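Local coordinates for choline binding protein PCPA (Streptococcus pneumoniae, PDB 4CP6) that probably attaches to choline on the pneumococcal surface through a choline-binding region and displays a curved leucine-rich repeat domain that serves as a vaccine antigen, at residues L340-I345 / E366-N371; T45-E50 / Q79-Y84; A184-L189 / R207-L212. All coordinates share one frame; numbering follows the deposited sequence. Where two conformers were deposited one is given.

Interaction 1. Residues L340-I345 / E366-N371; sequences LKSLTI and EIHIKN
Leu-343 and Ile-345 each spend both backbone polar groups on segment 366-371. Leu-343 N donates to Glu-366 O at 3.1 Å, and Leu-343 O accepts from His-368 N; one step on, Ile-345 N reaches His-368 O at 2.8 Å and Ile-345 O receives a bond from Lys-370 N. At the N-terminal end of the pair, the bond from Glu-366 N to Lys-341 O is weak.

Ser-342, Thr-344, Glu-366 and His-368 share one face. Glu-366 CG is wedged between its own backbone N and carbonyl carbon (chi1 54°), which brings it to 3.4 Å from Ser-342 OG. A water donates to Glu-366 OE2 at 2.7 Å and also bonds Ser-342 OG. The other oxygen, OE1, takes a weak bond from His-368 NE2 at 2.9 Å, and the carboxylate carbon Glu-366 CD lies in the imidazole plane, at the ring edge, where the carboxylate charge may favour a protonated ring.

This is the parallel strand ladder of a leucine-rich repeat solenoid, and the segments 342-345 and 366-369 run 10° apart. On the opposite face, Ile-345 CD1 sits 4.0 Å from Ile-367 CG2 and packs alongside Ile-369 CG1, while Leu-343 CD2 also faces Ile-367 CG2. Past the strand end, Lys-370 CD lies 3.7 Å from Thr-344 CG2.

Farther out, Leu-357 touches both Leu-343 and Ile-367, and Phe-391 of strand 390-393 covers Ile-367 and Ile-369. Tyr-392 stacks on the His-368 ring, and the backbone of Thr-344 bonds to Leu-320 and Leu-322 in strand 319-322.

Interaction 2. Residues T45-E50 / Q79-Y84; sequences TPVEFE and QAFSYY
The rings of Phe-49 and Phe-81 meet edge to edge: Phe-49 CZ comes within 3.7 Å of Phe-81 CD1, each atom close to the plane of the other ring, while the two side chains cross at about a right angle. They join the loop after strand 35-40 to the loop after strand 69-76, near the N-terminal end of the leucine-rich repeat solenoid, where residues Gln-79 to Ser-82 form a type I beta turn at the start of segment 79-84. Val-47 CG1 lies over one face of the Phe-49 ring, toward its rim. The other methyl, Val-47 CG2, is anti to the carbonyl carbon and turns to Phe-81 CE1 at 3.8 Å, as the valine and the phenylalanine run side by side. At the edge of the third ring, Pro-46 CG approaches Tyr-84 CD2; the same tyrosine ring stacks with His-113.

A single backbone hydrogen bond joins the two segments, from Val-47 N to Ala-80 O at 2.8 Å with a nearly straight N-H (168°). Pro-46 CA presses on the same corner, 3.1 Å from Gln-79 O.

Outside the two segments, Phe-58 and Tyr-94 meet Phe-49 edge-to-face, Tyr-94 OH bonds Phe-81 O, and the backbones of Gln-79 and Phe-81 bond to Lys-110 and Gly-111.

Gln-79 O accepts from Ser-82 N and, at 2.8 Å and from the same face of its plane, from Ser-82 OG. At the end of the glutamine side chain, Gln-79 OE1 lies in the plane of the Tyr-84 ring, at its edge, and accepts a hydrogen bond from Tyr-84 OH at 2.6 Å.

Interaction 3. Residues A184-L189 / R207-L212; sequences ANLSNL and RLTTSL
Thr-209 packs alongside Leu-186, the two side chains pointing the same way. Its CB lies 3.8 Å from Leu-186 N. From there CG2 lies 3.6 Å from Leu-186 O and also touches Leu-186 CB, while OG1, anti to the carbonyl carbon (chi1 -73°), accepts a hydrogen bond from Leu-186 N at 2.9 Å along a nearly straight N-H (168°). The same hydroxyl bonds back to Phe-183 O, so this buried oxygen is gripped twice and its rotation is fixed.

Backbone bonds flank it: Asn-185 N to Arg-207 O at 2.8 Å, and Thr-210 N to Leu-186 O at 3.0 Å. Farther along, Ser-211 OG donates to Leu-189 O at 2.7 Å, coming from above the carbonyl plane. At the other end, two waters link the Asn-185 amide to Arg-207 NH1, one of them weakly; Ser-159 holds Asn-185 ND2 and Tyr-263 holds Arg-207 NE.

These loops belong to successive turns of the leucine-rich repeat solenoid. Residues 184-189 lead from strand 177-178 to strand 191-194, and residues 207-212 do the same between strands 200-201 and 214-217, with Leu-189 and Leu-212 lying side by side.

In the fold
Along the chain the order is interaction 2, interaction 3, interaction 1, down an elongated, curved solenoid. The centre of interaction 3 lies about 9 Å from the centre of the chain; interactions 1 and 2 fall on opposite sides of that centre, their own centres about 57 Å apart. From interaction 3 it is about 26 Å to interaction 2 and 34 Å to interaction 1, centre to centre. The segments of interactions 2 and 3 all follow strands of one mixed sheet, 35-40 and 69-76 for interaction 2, 177-178 and 200-201 for interaction 3. Interaction 1 belongs to a separate parallel sheet. Each contact joins segments near in sequence, consistent with a long shape built by stacking successive turns.

Interaction 1. Residues L340-I345 / E366-N371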
loop_
_atom_site.group_PDB
_atom_site.type_symbol
_atom_site.label_atom_id
_atom_site.label_comp_id
_atom_site.label_asym_id
_atom_site.label_seq_id
_atom_site.Cartn_x
_atom_site.Cartn_y
_atom_site.Cartn_z
ATOM N N LEU A 340 18.963 -16.767 7.145
ATOM C CA LEU A 340 20.134 -15.909 7.097
ATOM C C LEU A 340 21.285 -16.603 7.818
ATOM O O LEU A 340 21.168 -16.853 9.024
ATOM C CB LEU A 340 19.828 -14.553 7.773
ATOM C CG LEU A 340 20.894 -13.480 7.610
ATOM C CD1 LEU A 340 20.859 -12.885 6.214
ATOM C CD2 LEU A 340 20.712 -12.340 8.617
ATOM N N LYS A 341 22.368 -16.931 7.111
ATOM C CA LYS A 341 23.515 -17.607 7.702
ATOM C C LYS A 341 24.591 -16.643 8.157
ATOM O O LYS A 341 25.321 -16.907 9.121
ATOM C CB LYS A 341 24.105 -18.576 6.647
ATOM C CG LYS A 341 23.184 -19.727 6.279
ATOM C CD LYS A 341 23.831 -20.684 5.258
ATOM C CE LYS A 341 23.687 -20.200 3.829
ATOM N NZ LYS A 341 23.855 -21.304 2.845
ATOM N N SER A 342 24.698 -15.497 7.474
ATOM C CA SER A 342 25.760 -14.572 7.760
ATOM C C SER A 342 25.320 -13.144 7.530
ATOM O O SER A 342 24.584 -12.880 6.571
ATOM C CB SER A 342 26.934 -14.875 6.824
ATOM O OG SER A 342 28.065 -14.066 7.092
ATOM N N LEU A 343 25.841 -12.231 8.353
ATOM C CA LEU A 343 25.639 -10.794 8.199
ATOM C C LEU A 343 27.005 -10.119 8.244
ATOM O O LEU A 343 27.803 -10.416 9.155
ATOM C CB LEU A 343 24.715 -10.246 9.317
ATOM C CG LEU A 343 24.666 -8.726 9.402
ATOM C CD1 LEU A 343 23.865 -8.159 8.219
ATOM C CD2 LEU A 343 24.024 -8.269 10.719
ATOM N N THR A 344 27.294 -9.215 7.294
ATOM C CA THR A 344 28.511 -8.421 7.330
ATOM C C THR A 344 28.130 -6.960 7.452
ATOM O O THR A 344 27.214 -6.511 6.753
ATOM C CB THR A 344 29.400 -8.663 6.097
ATOM O OG1 THR A 344 29.817 -10.032 6.128
ATOM C CG2 THR A 344 30.618 -7.736 6.066
ATOM N N ILE A 345 28.799 -6.240 8.348
ATOM C CA ILE A 345 28.534 -4.833 8.586
ATOM C C ILE A 345 29.757 -4.091 8.057
ATOM O O ILE A 345 30.864 -4.252 8.585
ATOM C CB ILE A 345 28.274 -4.561 10.087
ATOM C CG1 ILE A 345 27.225 -5.547 10.655
ATOM C CG2 ILE A 345 27.853 -3.109 10.305
ATOM C CD1 ILE A 345 26.893 -5.371 12.149
ATOM N N GLU A 366 27.012 -16.325 11.902
ATOM C CA GLU A 366 28.089 -15.371 12.096
ATOM C C GLU A 366 27.732 -13.942 11.717
ATOM O O GLU A 366 26.953 -13.740 10.785
ATOM C CB GLU A 366 29.319 -15.806 11.249
ATOM C CG GLU A 366 29.013 -16.012 9.776
ATOM C CD GLU A 366 30.121 -16.571 8.898
ATOM O OE1 GLU A 366 31.257 -16.743 9.393
ATOM O OE2 GLU A 366 29.859 -16.786 7.693
ATOM N N ILE A 367 28.310 -12.984 12.443
ATOM C CA ILE A 367 28.210 -11.547 12.180
ATOM C C ILE A 367 29.635 -11.023 12.101
ATOM O O ILE A 367 30.411 -11.168 13.061
ATOM C CB ILE A 367 27.381 -10.801 13.254
ATOM C CG1 ILE A 367 25.928 -11.303 13.315
ATOM C CG2 ILE A 367 27.418 -9.290 13.003
ATOM C CD1 ILE A 367 25.139 -10.784 14.531
ATOM N N HIS A 368 29.981 -10.402 10.966
ATOM C CA HIS A 368 31.303 -9.823 10.756
ATOM C C HIS A 368 31.191 -8.312 10.834
ATOM O O HIS A 368 30.490 -7.709 9.995
ATOM C CB HIS A 368 31.879 -10.255 9.401
ATOM C CG HIS A 368 32.044 -11.733 9.259
ATOM N ND1 HIS A 368 33.289 -12.325 9.407
ATOM C CD2 HIS A 368 31.139 -12.685 8.942
ATOM C CE1 HIS A 368 33.094 -13.620 9.233
ATOM N NE2 HIS A 368 31.817 -13.893 8.947
ATOM N N ILE A 369 31.853 -7.684 11.805
ATOM C CA ILE A 369 31.848 -6.239 11.996
ATOM C C ILE A 369 33.161 -5.734 11.442
ATOM O O ILE A 369 34.216 -6.031 12.011
ATOM C CB ILE A 369 31.647 -5.862 13.467
ATOM C CG1 ILE A 369 30.344 -6.536 14.012
ATOM C CG2 ILE A 369 31.664 -4.333 13.641
ATOM C CD1 ILE A 369 29.889 -6.084 15.410
ATOM N N LYS A 370 33.118 -4.972 10.341
ATOM C CA LYS A 370 34.366 -4.541 9.693
ATOM C C LYS A 370 34.951 -3.247 10.212
ATOM O O LYS A 370 36.118 -2.968 9.923
ATOM C CB LYS A 370 34.132 -4.444 8.176
ATOM C CG LYS A 370 33.814 -5.785 7.535
ATOM C CD LYS A 370 33.664 -5.685 6.026
ATOM C CE LYS A 370 34.952 -5.718 5.249
ATOM N NZ LYS A 370 34.725 -5.301 3.836
ATOM N N ASN A 371 34.196 -2.462 10.968
ATOM C CA ASN A 371 34.643 -1.168 11.470
ATOM C C ASN A 371 35.825 -1.271 12.436
ATOM O O ASN A 371 35.976 -2.296 13.116
ATOM C CB ASN A 371 33.487 -0.403 12.082
ATOM C CG ASN A 371 33.867 0.984 12.561
ATOM O OD1 ASN A 371 34.034 1.226 13.763
ATOM N ND2 ASN A 371 34.085 1.921 11.626
HETATM O O HOH W 1 30.390 -14.948 5.739
#

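Interaction 2. Residues T45-E50 / Q79-Y84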
loop_
_atom_site.group_PDB
_atom_site.type_symbol
_atom_site.label_atom_id
_atom_site.label_comp_id
_atom_site.label_asym_id
_atom_site.label_seq_id
_atom_site.Cartn_x
_atom_site.Cartn_y
_atom_site.Cartn_z
ATOM N N THR A 45 -26.004 7.079 8.995
ATOM C CA THR A 45 -26.451 5.701 8.905
ATOM C C THR A 45 -26.661 5.257 7.456
ATOM O O THR A 45 -26.996 6.072 6.578
ATOM C CB THR A 45 -27.758 5.498 9.719
ATOM O OG1 THR A 45 -28.727 6.427 9.260
ATOM C CG2 THR A 45 -27.533 5.645 11.240
ATOM N N PRO A 46 -26.573 3.941 7.232
ATOM C CA PRO A 46 -26.784 3.425 5.887
ATOM C C PRO A 46 -28.254 3.361 5.525
ATOM O O PRO A 46 -29.138 3.190 6.383
ATOM C CB PRO A 46 -26.224 1.995 5.964
ATOM C CG PRO A 46 -25.438 1.919 7.244
ATOM C CD PRO A 46 -26.151 2.861 8.150
ATOM N N VAL A 47 -28.517 3.431 4.246
ATOM C CA VAL A 47 -29.828 3.175 3.686
ATOM C C VAL A 47 -30.154 1.707 4.013
ATOM O O VAL A 47 -29.310 0.804 3.867
ATOM C CB VAL A 47 -29.805 3.373 2.152
ATOM C CG1 VAL A 47 -31.060 2.777 1.474
ATOM C CG2 VAL A 47 -29.613 4.839 1.802
ATOM N N GLU A 48 -31.381 1.488 4.510
ATOM C CA GLU A 48 -31.859 0.150 4.815
ATOM C C GLU A 48 -32.694 -0.346 3.637
ATOM O O GLU A 48 -33.648 0.320 3.241
ATOM C CB GLU A 48 -32.723 0.218 6.064
ATOM C CG GLU A 48 -33.229 -1.138 6.502
ATOM C CD GLU A 48 -33.855 -1.066 7.875
ATOM O OE1 GLU A 48 -33.094 -0.959 8.863
ATOM O OE2 GLU A 48 -35.104 -1.067 7.959
ATOM N N PHE A 49 -32.359 -1.518 3.106
ATOM C CA PHE A 49 -33.041 -2.117 1.976
ATOM C C PHE A 49 -34.135 -3.060 2.441
ATOM O O PHE A 49 -34.060 -3.607 3.541
ATOM C CB PHE A 49 -32.035 -2.864 1.071
ATOM C CG PHE A 49 -31.057 -1.926 0.391
ATOM C CD1 PHE A 49 -31.411 -1.260 -0.775
ATOM C CD2 PHE A 49 -29.813 -1.662 0.953
ATOM C CE1 PHE A 49 -30.521 -0.379 -1.396
ATOM C CE2 PHE A 49 -28.925 -0.774 0.337
ATOM C CZ PHE A 49 -29.282 -0.145 -0.840
ATOM N N GLU A 50 -35.139 -3.258 1.586
ATOM C CA GLU A 50 -36.245 -4.176 1.818
ATOM C C GLU A 50 -35.767 -5.596 1.564
ATOM O O GLU A 50 -34.832 -5.808 0.786
ATOM C CB GLU A 50 -37.374 -3.851 0.831
ATOM C CG GLU A 50 -37.891 -2.422 0.971
ATOM C CD GLU A 50 -38.649 -1.847 -0.211
ATOM O OE1 GLU A 50 -38.935 -2.599 -1.169
ATOM O OE2 GLU A 50 -38.966 -0.636 -0.174
ATOM N N GLN A 79 -21.366 6.568 4.526
ATOM C CA GLN A 79 -22.139 5.438 5.049
ATOM C C GLN A 79 -23.428 5.149 4.287
ATOM O O GLN A 79 -24.048 4.139 4.586
ATOM C CB GLN A 79 -22.485 5.633 6.560
ATOM C CG GLN A 79 -21.325 6.106 7.455
ATOM C CD GLN A 79 -20.212 5.099 7.604
ATOM O OE1 GLN A 79 -20.381 3.897 7.359
ATOM N NE2 GLN A 79 -19.030 5.573 7.943
ATOM N N ALA A 80 -23.821 5.970 3.288
ATOM C CA ALA A 80 -25.143 5.759 2.667
ATOM C C ALA A 80 -25.371 4.362 2.132
ATOM O O ALA A 80 -26.447 3.779 2.353
ATOM C CB ALA A 80 -25.391 6.787 1.577
ATOM N N PHE A 81 -24.378 3.812 1.426
ATOM C CA PHE A 81 -24.509 2.472 0.883
ATOM C C PHE A 81 -23.485 1.531 1.502
ATOM O O PHE A 81 -22.985 0.593 0.870
ATOM C CB PHE A 81 -24.527 2.473 -0.647
ATOM C CG PHE A 81 -25.712 3.260 -1.147
ATOM C CD1 PHE A 81 -27.020 2.782 -0.968
ATOM C CD2 PHE A 81 -25.543 4.495 -1.746
ATOM C CE1 PHE A 81 -28.120 3.523 -1.393
ATOM C CE2 PHE A 81 -26.653 5.248 -2.156
ATOM C CZ PHE A 81 -27.937 4.759 -1.973
ATOM N N SER A 82 -23.182 1.780 2.779
ATOM C CA SER A 82 -22.285 0.884 3.468
ATOM C C SER A 82 -23.043 -0.357 3.928
ATOM O O SER A 82 -24.273 -0.312 4.157
ATOM C CB SER A 82 -21.630 1.565 4.662
ATOM O OG SER A 82 -22.638 1.938 5.578
ATOM N N TYR A 83 -22.320 -1.438 4.078
ATOM C CA TYR A 83 -22.878 -2.683 4.556
ATOM C C TYR A 83 -22.203 -2.952 5.862
ATOM O O TYR A 83 -20.963 -3.021 5.936
ATOM C CB TYR A 83 -22.665 -3.852 3.568
ATOM C CG TYR A 83 -23.031 -5.173 4.206
ATOM C CD1 TYR A 83 -24.358 -5.609 4.236
ATOM C CD2 TYR A 83 -22.104 -5.871 4.985
ATOM C CE1 TYR A 83 -24.719 -6.780 4.906
ATOM C CE2 TYR A 83 -22.474 -6.997 5.727
ATOM C CZ TYR A 83 -23.782 -7.453 5.675
ATOM O OH TYR A 83 -24.135 -8.590 6.379
ATOM N N TYR A 84 -23.034 -3.137 6.887
ATOM C CA TYR A 84 -22.606 -3.523 8.221
ATOM C C TYR A 84 -23.480 -4.631 8.749
ATOM O O TYR A 84 -24.704 -4.586 8.616
ATOM C CB TYR A 84 -22.672 -2.354 9.207
ATOM C CG TYR A 84 -21.677 -1.271 8.906
ATOM C CD1 TYR A 84 -20.353 -1.380 9.328
ATOM C CD2 TYR A 84 -22.077 -0.083 8.311
ATOM C CE1 TYR A 84 -19.431 -0.367 9.071
ATOM C CE2 TYR A 84 -21.175 0.944 8.074
ATOM C CZ TYR A 84 -19.848 0.795 8.437
ATOM O OH TYR A 84 -18.971 1.812 8.175
HETATM O O HOH W 2 -26.599 0.374 2.569
#

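Interaction 3. Residues A184-L189 / R207-L212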
loop_
_atom_site.group_PDB
_atom_site.type_symbol
_atom_site.label_atom_id
_atom_site.label_comp_id
_atom_site.label_asym_id
_atom_site.label_seq_id
_atom_site.Cartn_x
_atom_site.Cartn_y
_atom_site.Cartn_z
ATOM N N ALA A 184 -4.555 -1.133 -1.777
ATOM C CA ALA A 184 -3.888 -1.961 -0.780
ATOM C C ALA A 184 -4.751 -3.169 -0.386
ATOM O O ALA A 184 -5.983 -3.166 -0.548
ATOM C CB ALA A 184 -3.618 -1.108 0.453
ATOM N N ASN A 185 -4.092 -4.217 0.139
ATOM C CA ASN A 185 -4.778 -5.413 0.669
ATOM C C ASN A 185 -5.664 -6.107 -0.338
ATOM O O ASN A 185 -6.731 -6.651 0.045
ATOM C CB ASN A 185 -5.601 -5.069 1.942
ATOM C CG ASN A 185 -4.748 -4.423 2.993
ATOM O OD1 ASN A 185 -3.945 -5.099 3.642
ATOM N ND2 ASN A 185 -4.862 -3.090 3.130
ATOM N N LEU A 186 -5.253 -6.100 -1.617
ATOM C CA LEU A 186 -6.028 -6.784 -2.638
ATOM C C LEU A 186 -5.523 -8.197 -2.867
ATOM O O LEU A 186 -4.337 -8.460 -2.697
ATOM C CB LEU A 186 -6.030 -6.023 -3.951
ATOM C CG LEU A 186 -6.493 -4.549 -3.888
ATOM C CD1 LEU A 186 -6.410 -3.861 -5.279
ATOM C CD2 LEU A 186 -7.883 -4.380 -3.283
ATOM N N SER A 187 -6.410 -9.102 -3.311
ATOM C CA SER A 187 -6.044 -10.513 -3.437
ATOM C C SER A 187 -6.352 -11.104 -4.799
ATOM O O SER A 187 -5.887 -12.219 -5.066
ATOM C CB SER A 187 -6.817 -11.340 -2.404
ATOM O OG SER A 187 -6.573 -10.892 -1.083
ATOM N N ASN A 188 -7.136 -10.420 -5.651
ATOM C CA ASN A 188 -7.556 -10.990 -6.925
ATOM C C ASN A 188 -7.364 -10.075 -8.114
ATOM O O ASN A 188 -7.882 -10.380 -9.197
ATOM C CB ASN A 188 -9.026 -11.446 -6.830
ATOM C CG ASN A 188 -9.134 -12.759 -6.101
ATOM O OD1 ASN A 188 -9.484 -12.816 -4.926
ATOM N ND2 ASN A 188 -8.678 -13.821 -6.733
ATOM N N LEU A 189 -6.635 -8.954 -7.934
ATOM C CA LEU A 189 -6.416 -8.003 -9.027
ATOM C C LEU A 189 -5.064 -8.295 -9.694
ATOM O O LEU A 189 -4.011 -8.071 -9.103
ATOM C CB LEU A 189 -6.409 -6.567 -8.488
ATOM C CG LEU A 189 -6.335 -5.464 -9.587
ATOM C CD1 LEU A 189 -7.589 -5.441 -10.488
ATOM C CD2 LEU A 189 -6.095 -4.105 -8.975
ATOM N N ARG A 207 0.058 -1.574 -0.831
ATOM C CA ARG A 207 0.494 -2.206 0.411
ATOM C C ARG A 207 -0.228 -3.517 0.670
ATOM O O ARG A 207 -1.441 -3.537 0.676
ATOM C CB ARG A 207 0.282 -1.240 1.580
ATOM C CG ARG A 207 0.664 -1.843 2.942
ATOM C CD ARG A 207 0.461 -0.861 4.104
ATOM N NE ARG A 207 0.717 -1.532 5.385
ATOM C CZ ARG A 207 -0.156 -2.278 6.062
ATOM N NH1 ARG A 207 -1.385 -2.453 5.605
ATOM N NH2 ARG A 207 0.204 -2.872 7.187
ATOM N N LEU A 208 0.520 -4.610 0.909
ATOM C CA LEU A 208 -0.010 -5.939 1.250
ATOM C C LEU A 208 -0.834 -6.586 0.149
ATOM O O LEU A 208 -1.379 -7.682 0.356
ATOM C CB LEU A 208 -0.795 -5.911 2.575
ATOM C CG LEU A 208 -0.059 -5.499 3.876
ATOM C CD1 LEU A 208 -0.870 -5.901 5.108
ATOM C CD2 LEU A 208 1.310 -6.072 4.010
ATOM N N THR A 209 -0.862 -5.989 -1.051
ATOM C CA THR A 209 -1.524 -6.637 -2.180
ATOM C C THR A 209 -0.675 -7.841 -2.666
ATOM O O THR A 209 0.553 -7.775 -2.672
ATOM C CB THR A 209 -1.813 -5.597 -3.253
ATOM O OG1 THR A 209 -2.882 -4.815 -2.722
ATOM C CG2 THR A 209 -2.270 -6.222 -4.584
ATOM N N THR A 210 -1.356 -8.940 -3.036
ATOM C CA THR A 210 -0.673 -10.196 -3.326
ATOM C C THR A 210 -0.940 -10.746 -4.714
ATOM O O THR A 210 -0.496 -11.862 -5.004
ATOM C CB THR A 210 -1.140 -11.245 -2.297
ATOM O OG1 THR A 210 -2.570 -11.347 -2.341
ATOM C CG2 THR A 210 -0.684 -10.925 -0.873
ATOM N N SER A 211 -1.641 -9.992 -5.560
ATOM C CA SER A 211 -2.155 -10.505 -6.819
ATOM C C SER A 211 -1.589 -9.933 -8.108
ATOM O O SER A 211 -1.774 -10.538 -9.179
ATOM C CB SER A 211 -3.663 -10.287 -6.814
ATOM O OG SER A 211 -3.980 -8.922 -6.551
ATOM N N LEU A 212 -0.970 -8.749 -8.048
ATOM C CA LEU A 212 -0.564 -8.087 -9.297
ATOM C C LEU A 212 0.574 -8.771 -10.016
ATOM O O LEU A 212 1.586 -9.099 -9.397
ATOM C CB LEU A 212 -0.213 -6.618 -9.045
ATOM C CG LEU A 212 -1.416 -5.740 -8.712
ATOM C CD1 LEU A 212 -0.975 -4.455 -7.978
ATOM C CD2 LEU A 212 -2.192 -5.375 -9.973
HETATM O O HOH W 3 -3.661 -4.442 6.350
HETATM O O HOH W 4 -3.370 -1.056 4.545
HETATM O O HOH W 5 -3.812 -8.743 0.439
HETATM O O HOH W 6 -3.750 -13.338 -3.746
HETATM O O HOH W 7 -4.113 -11.268 -0.088
#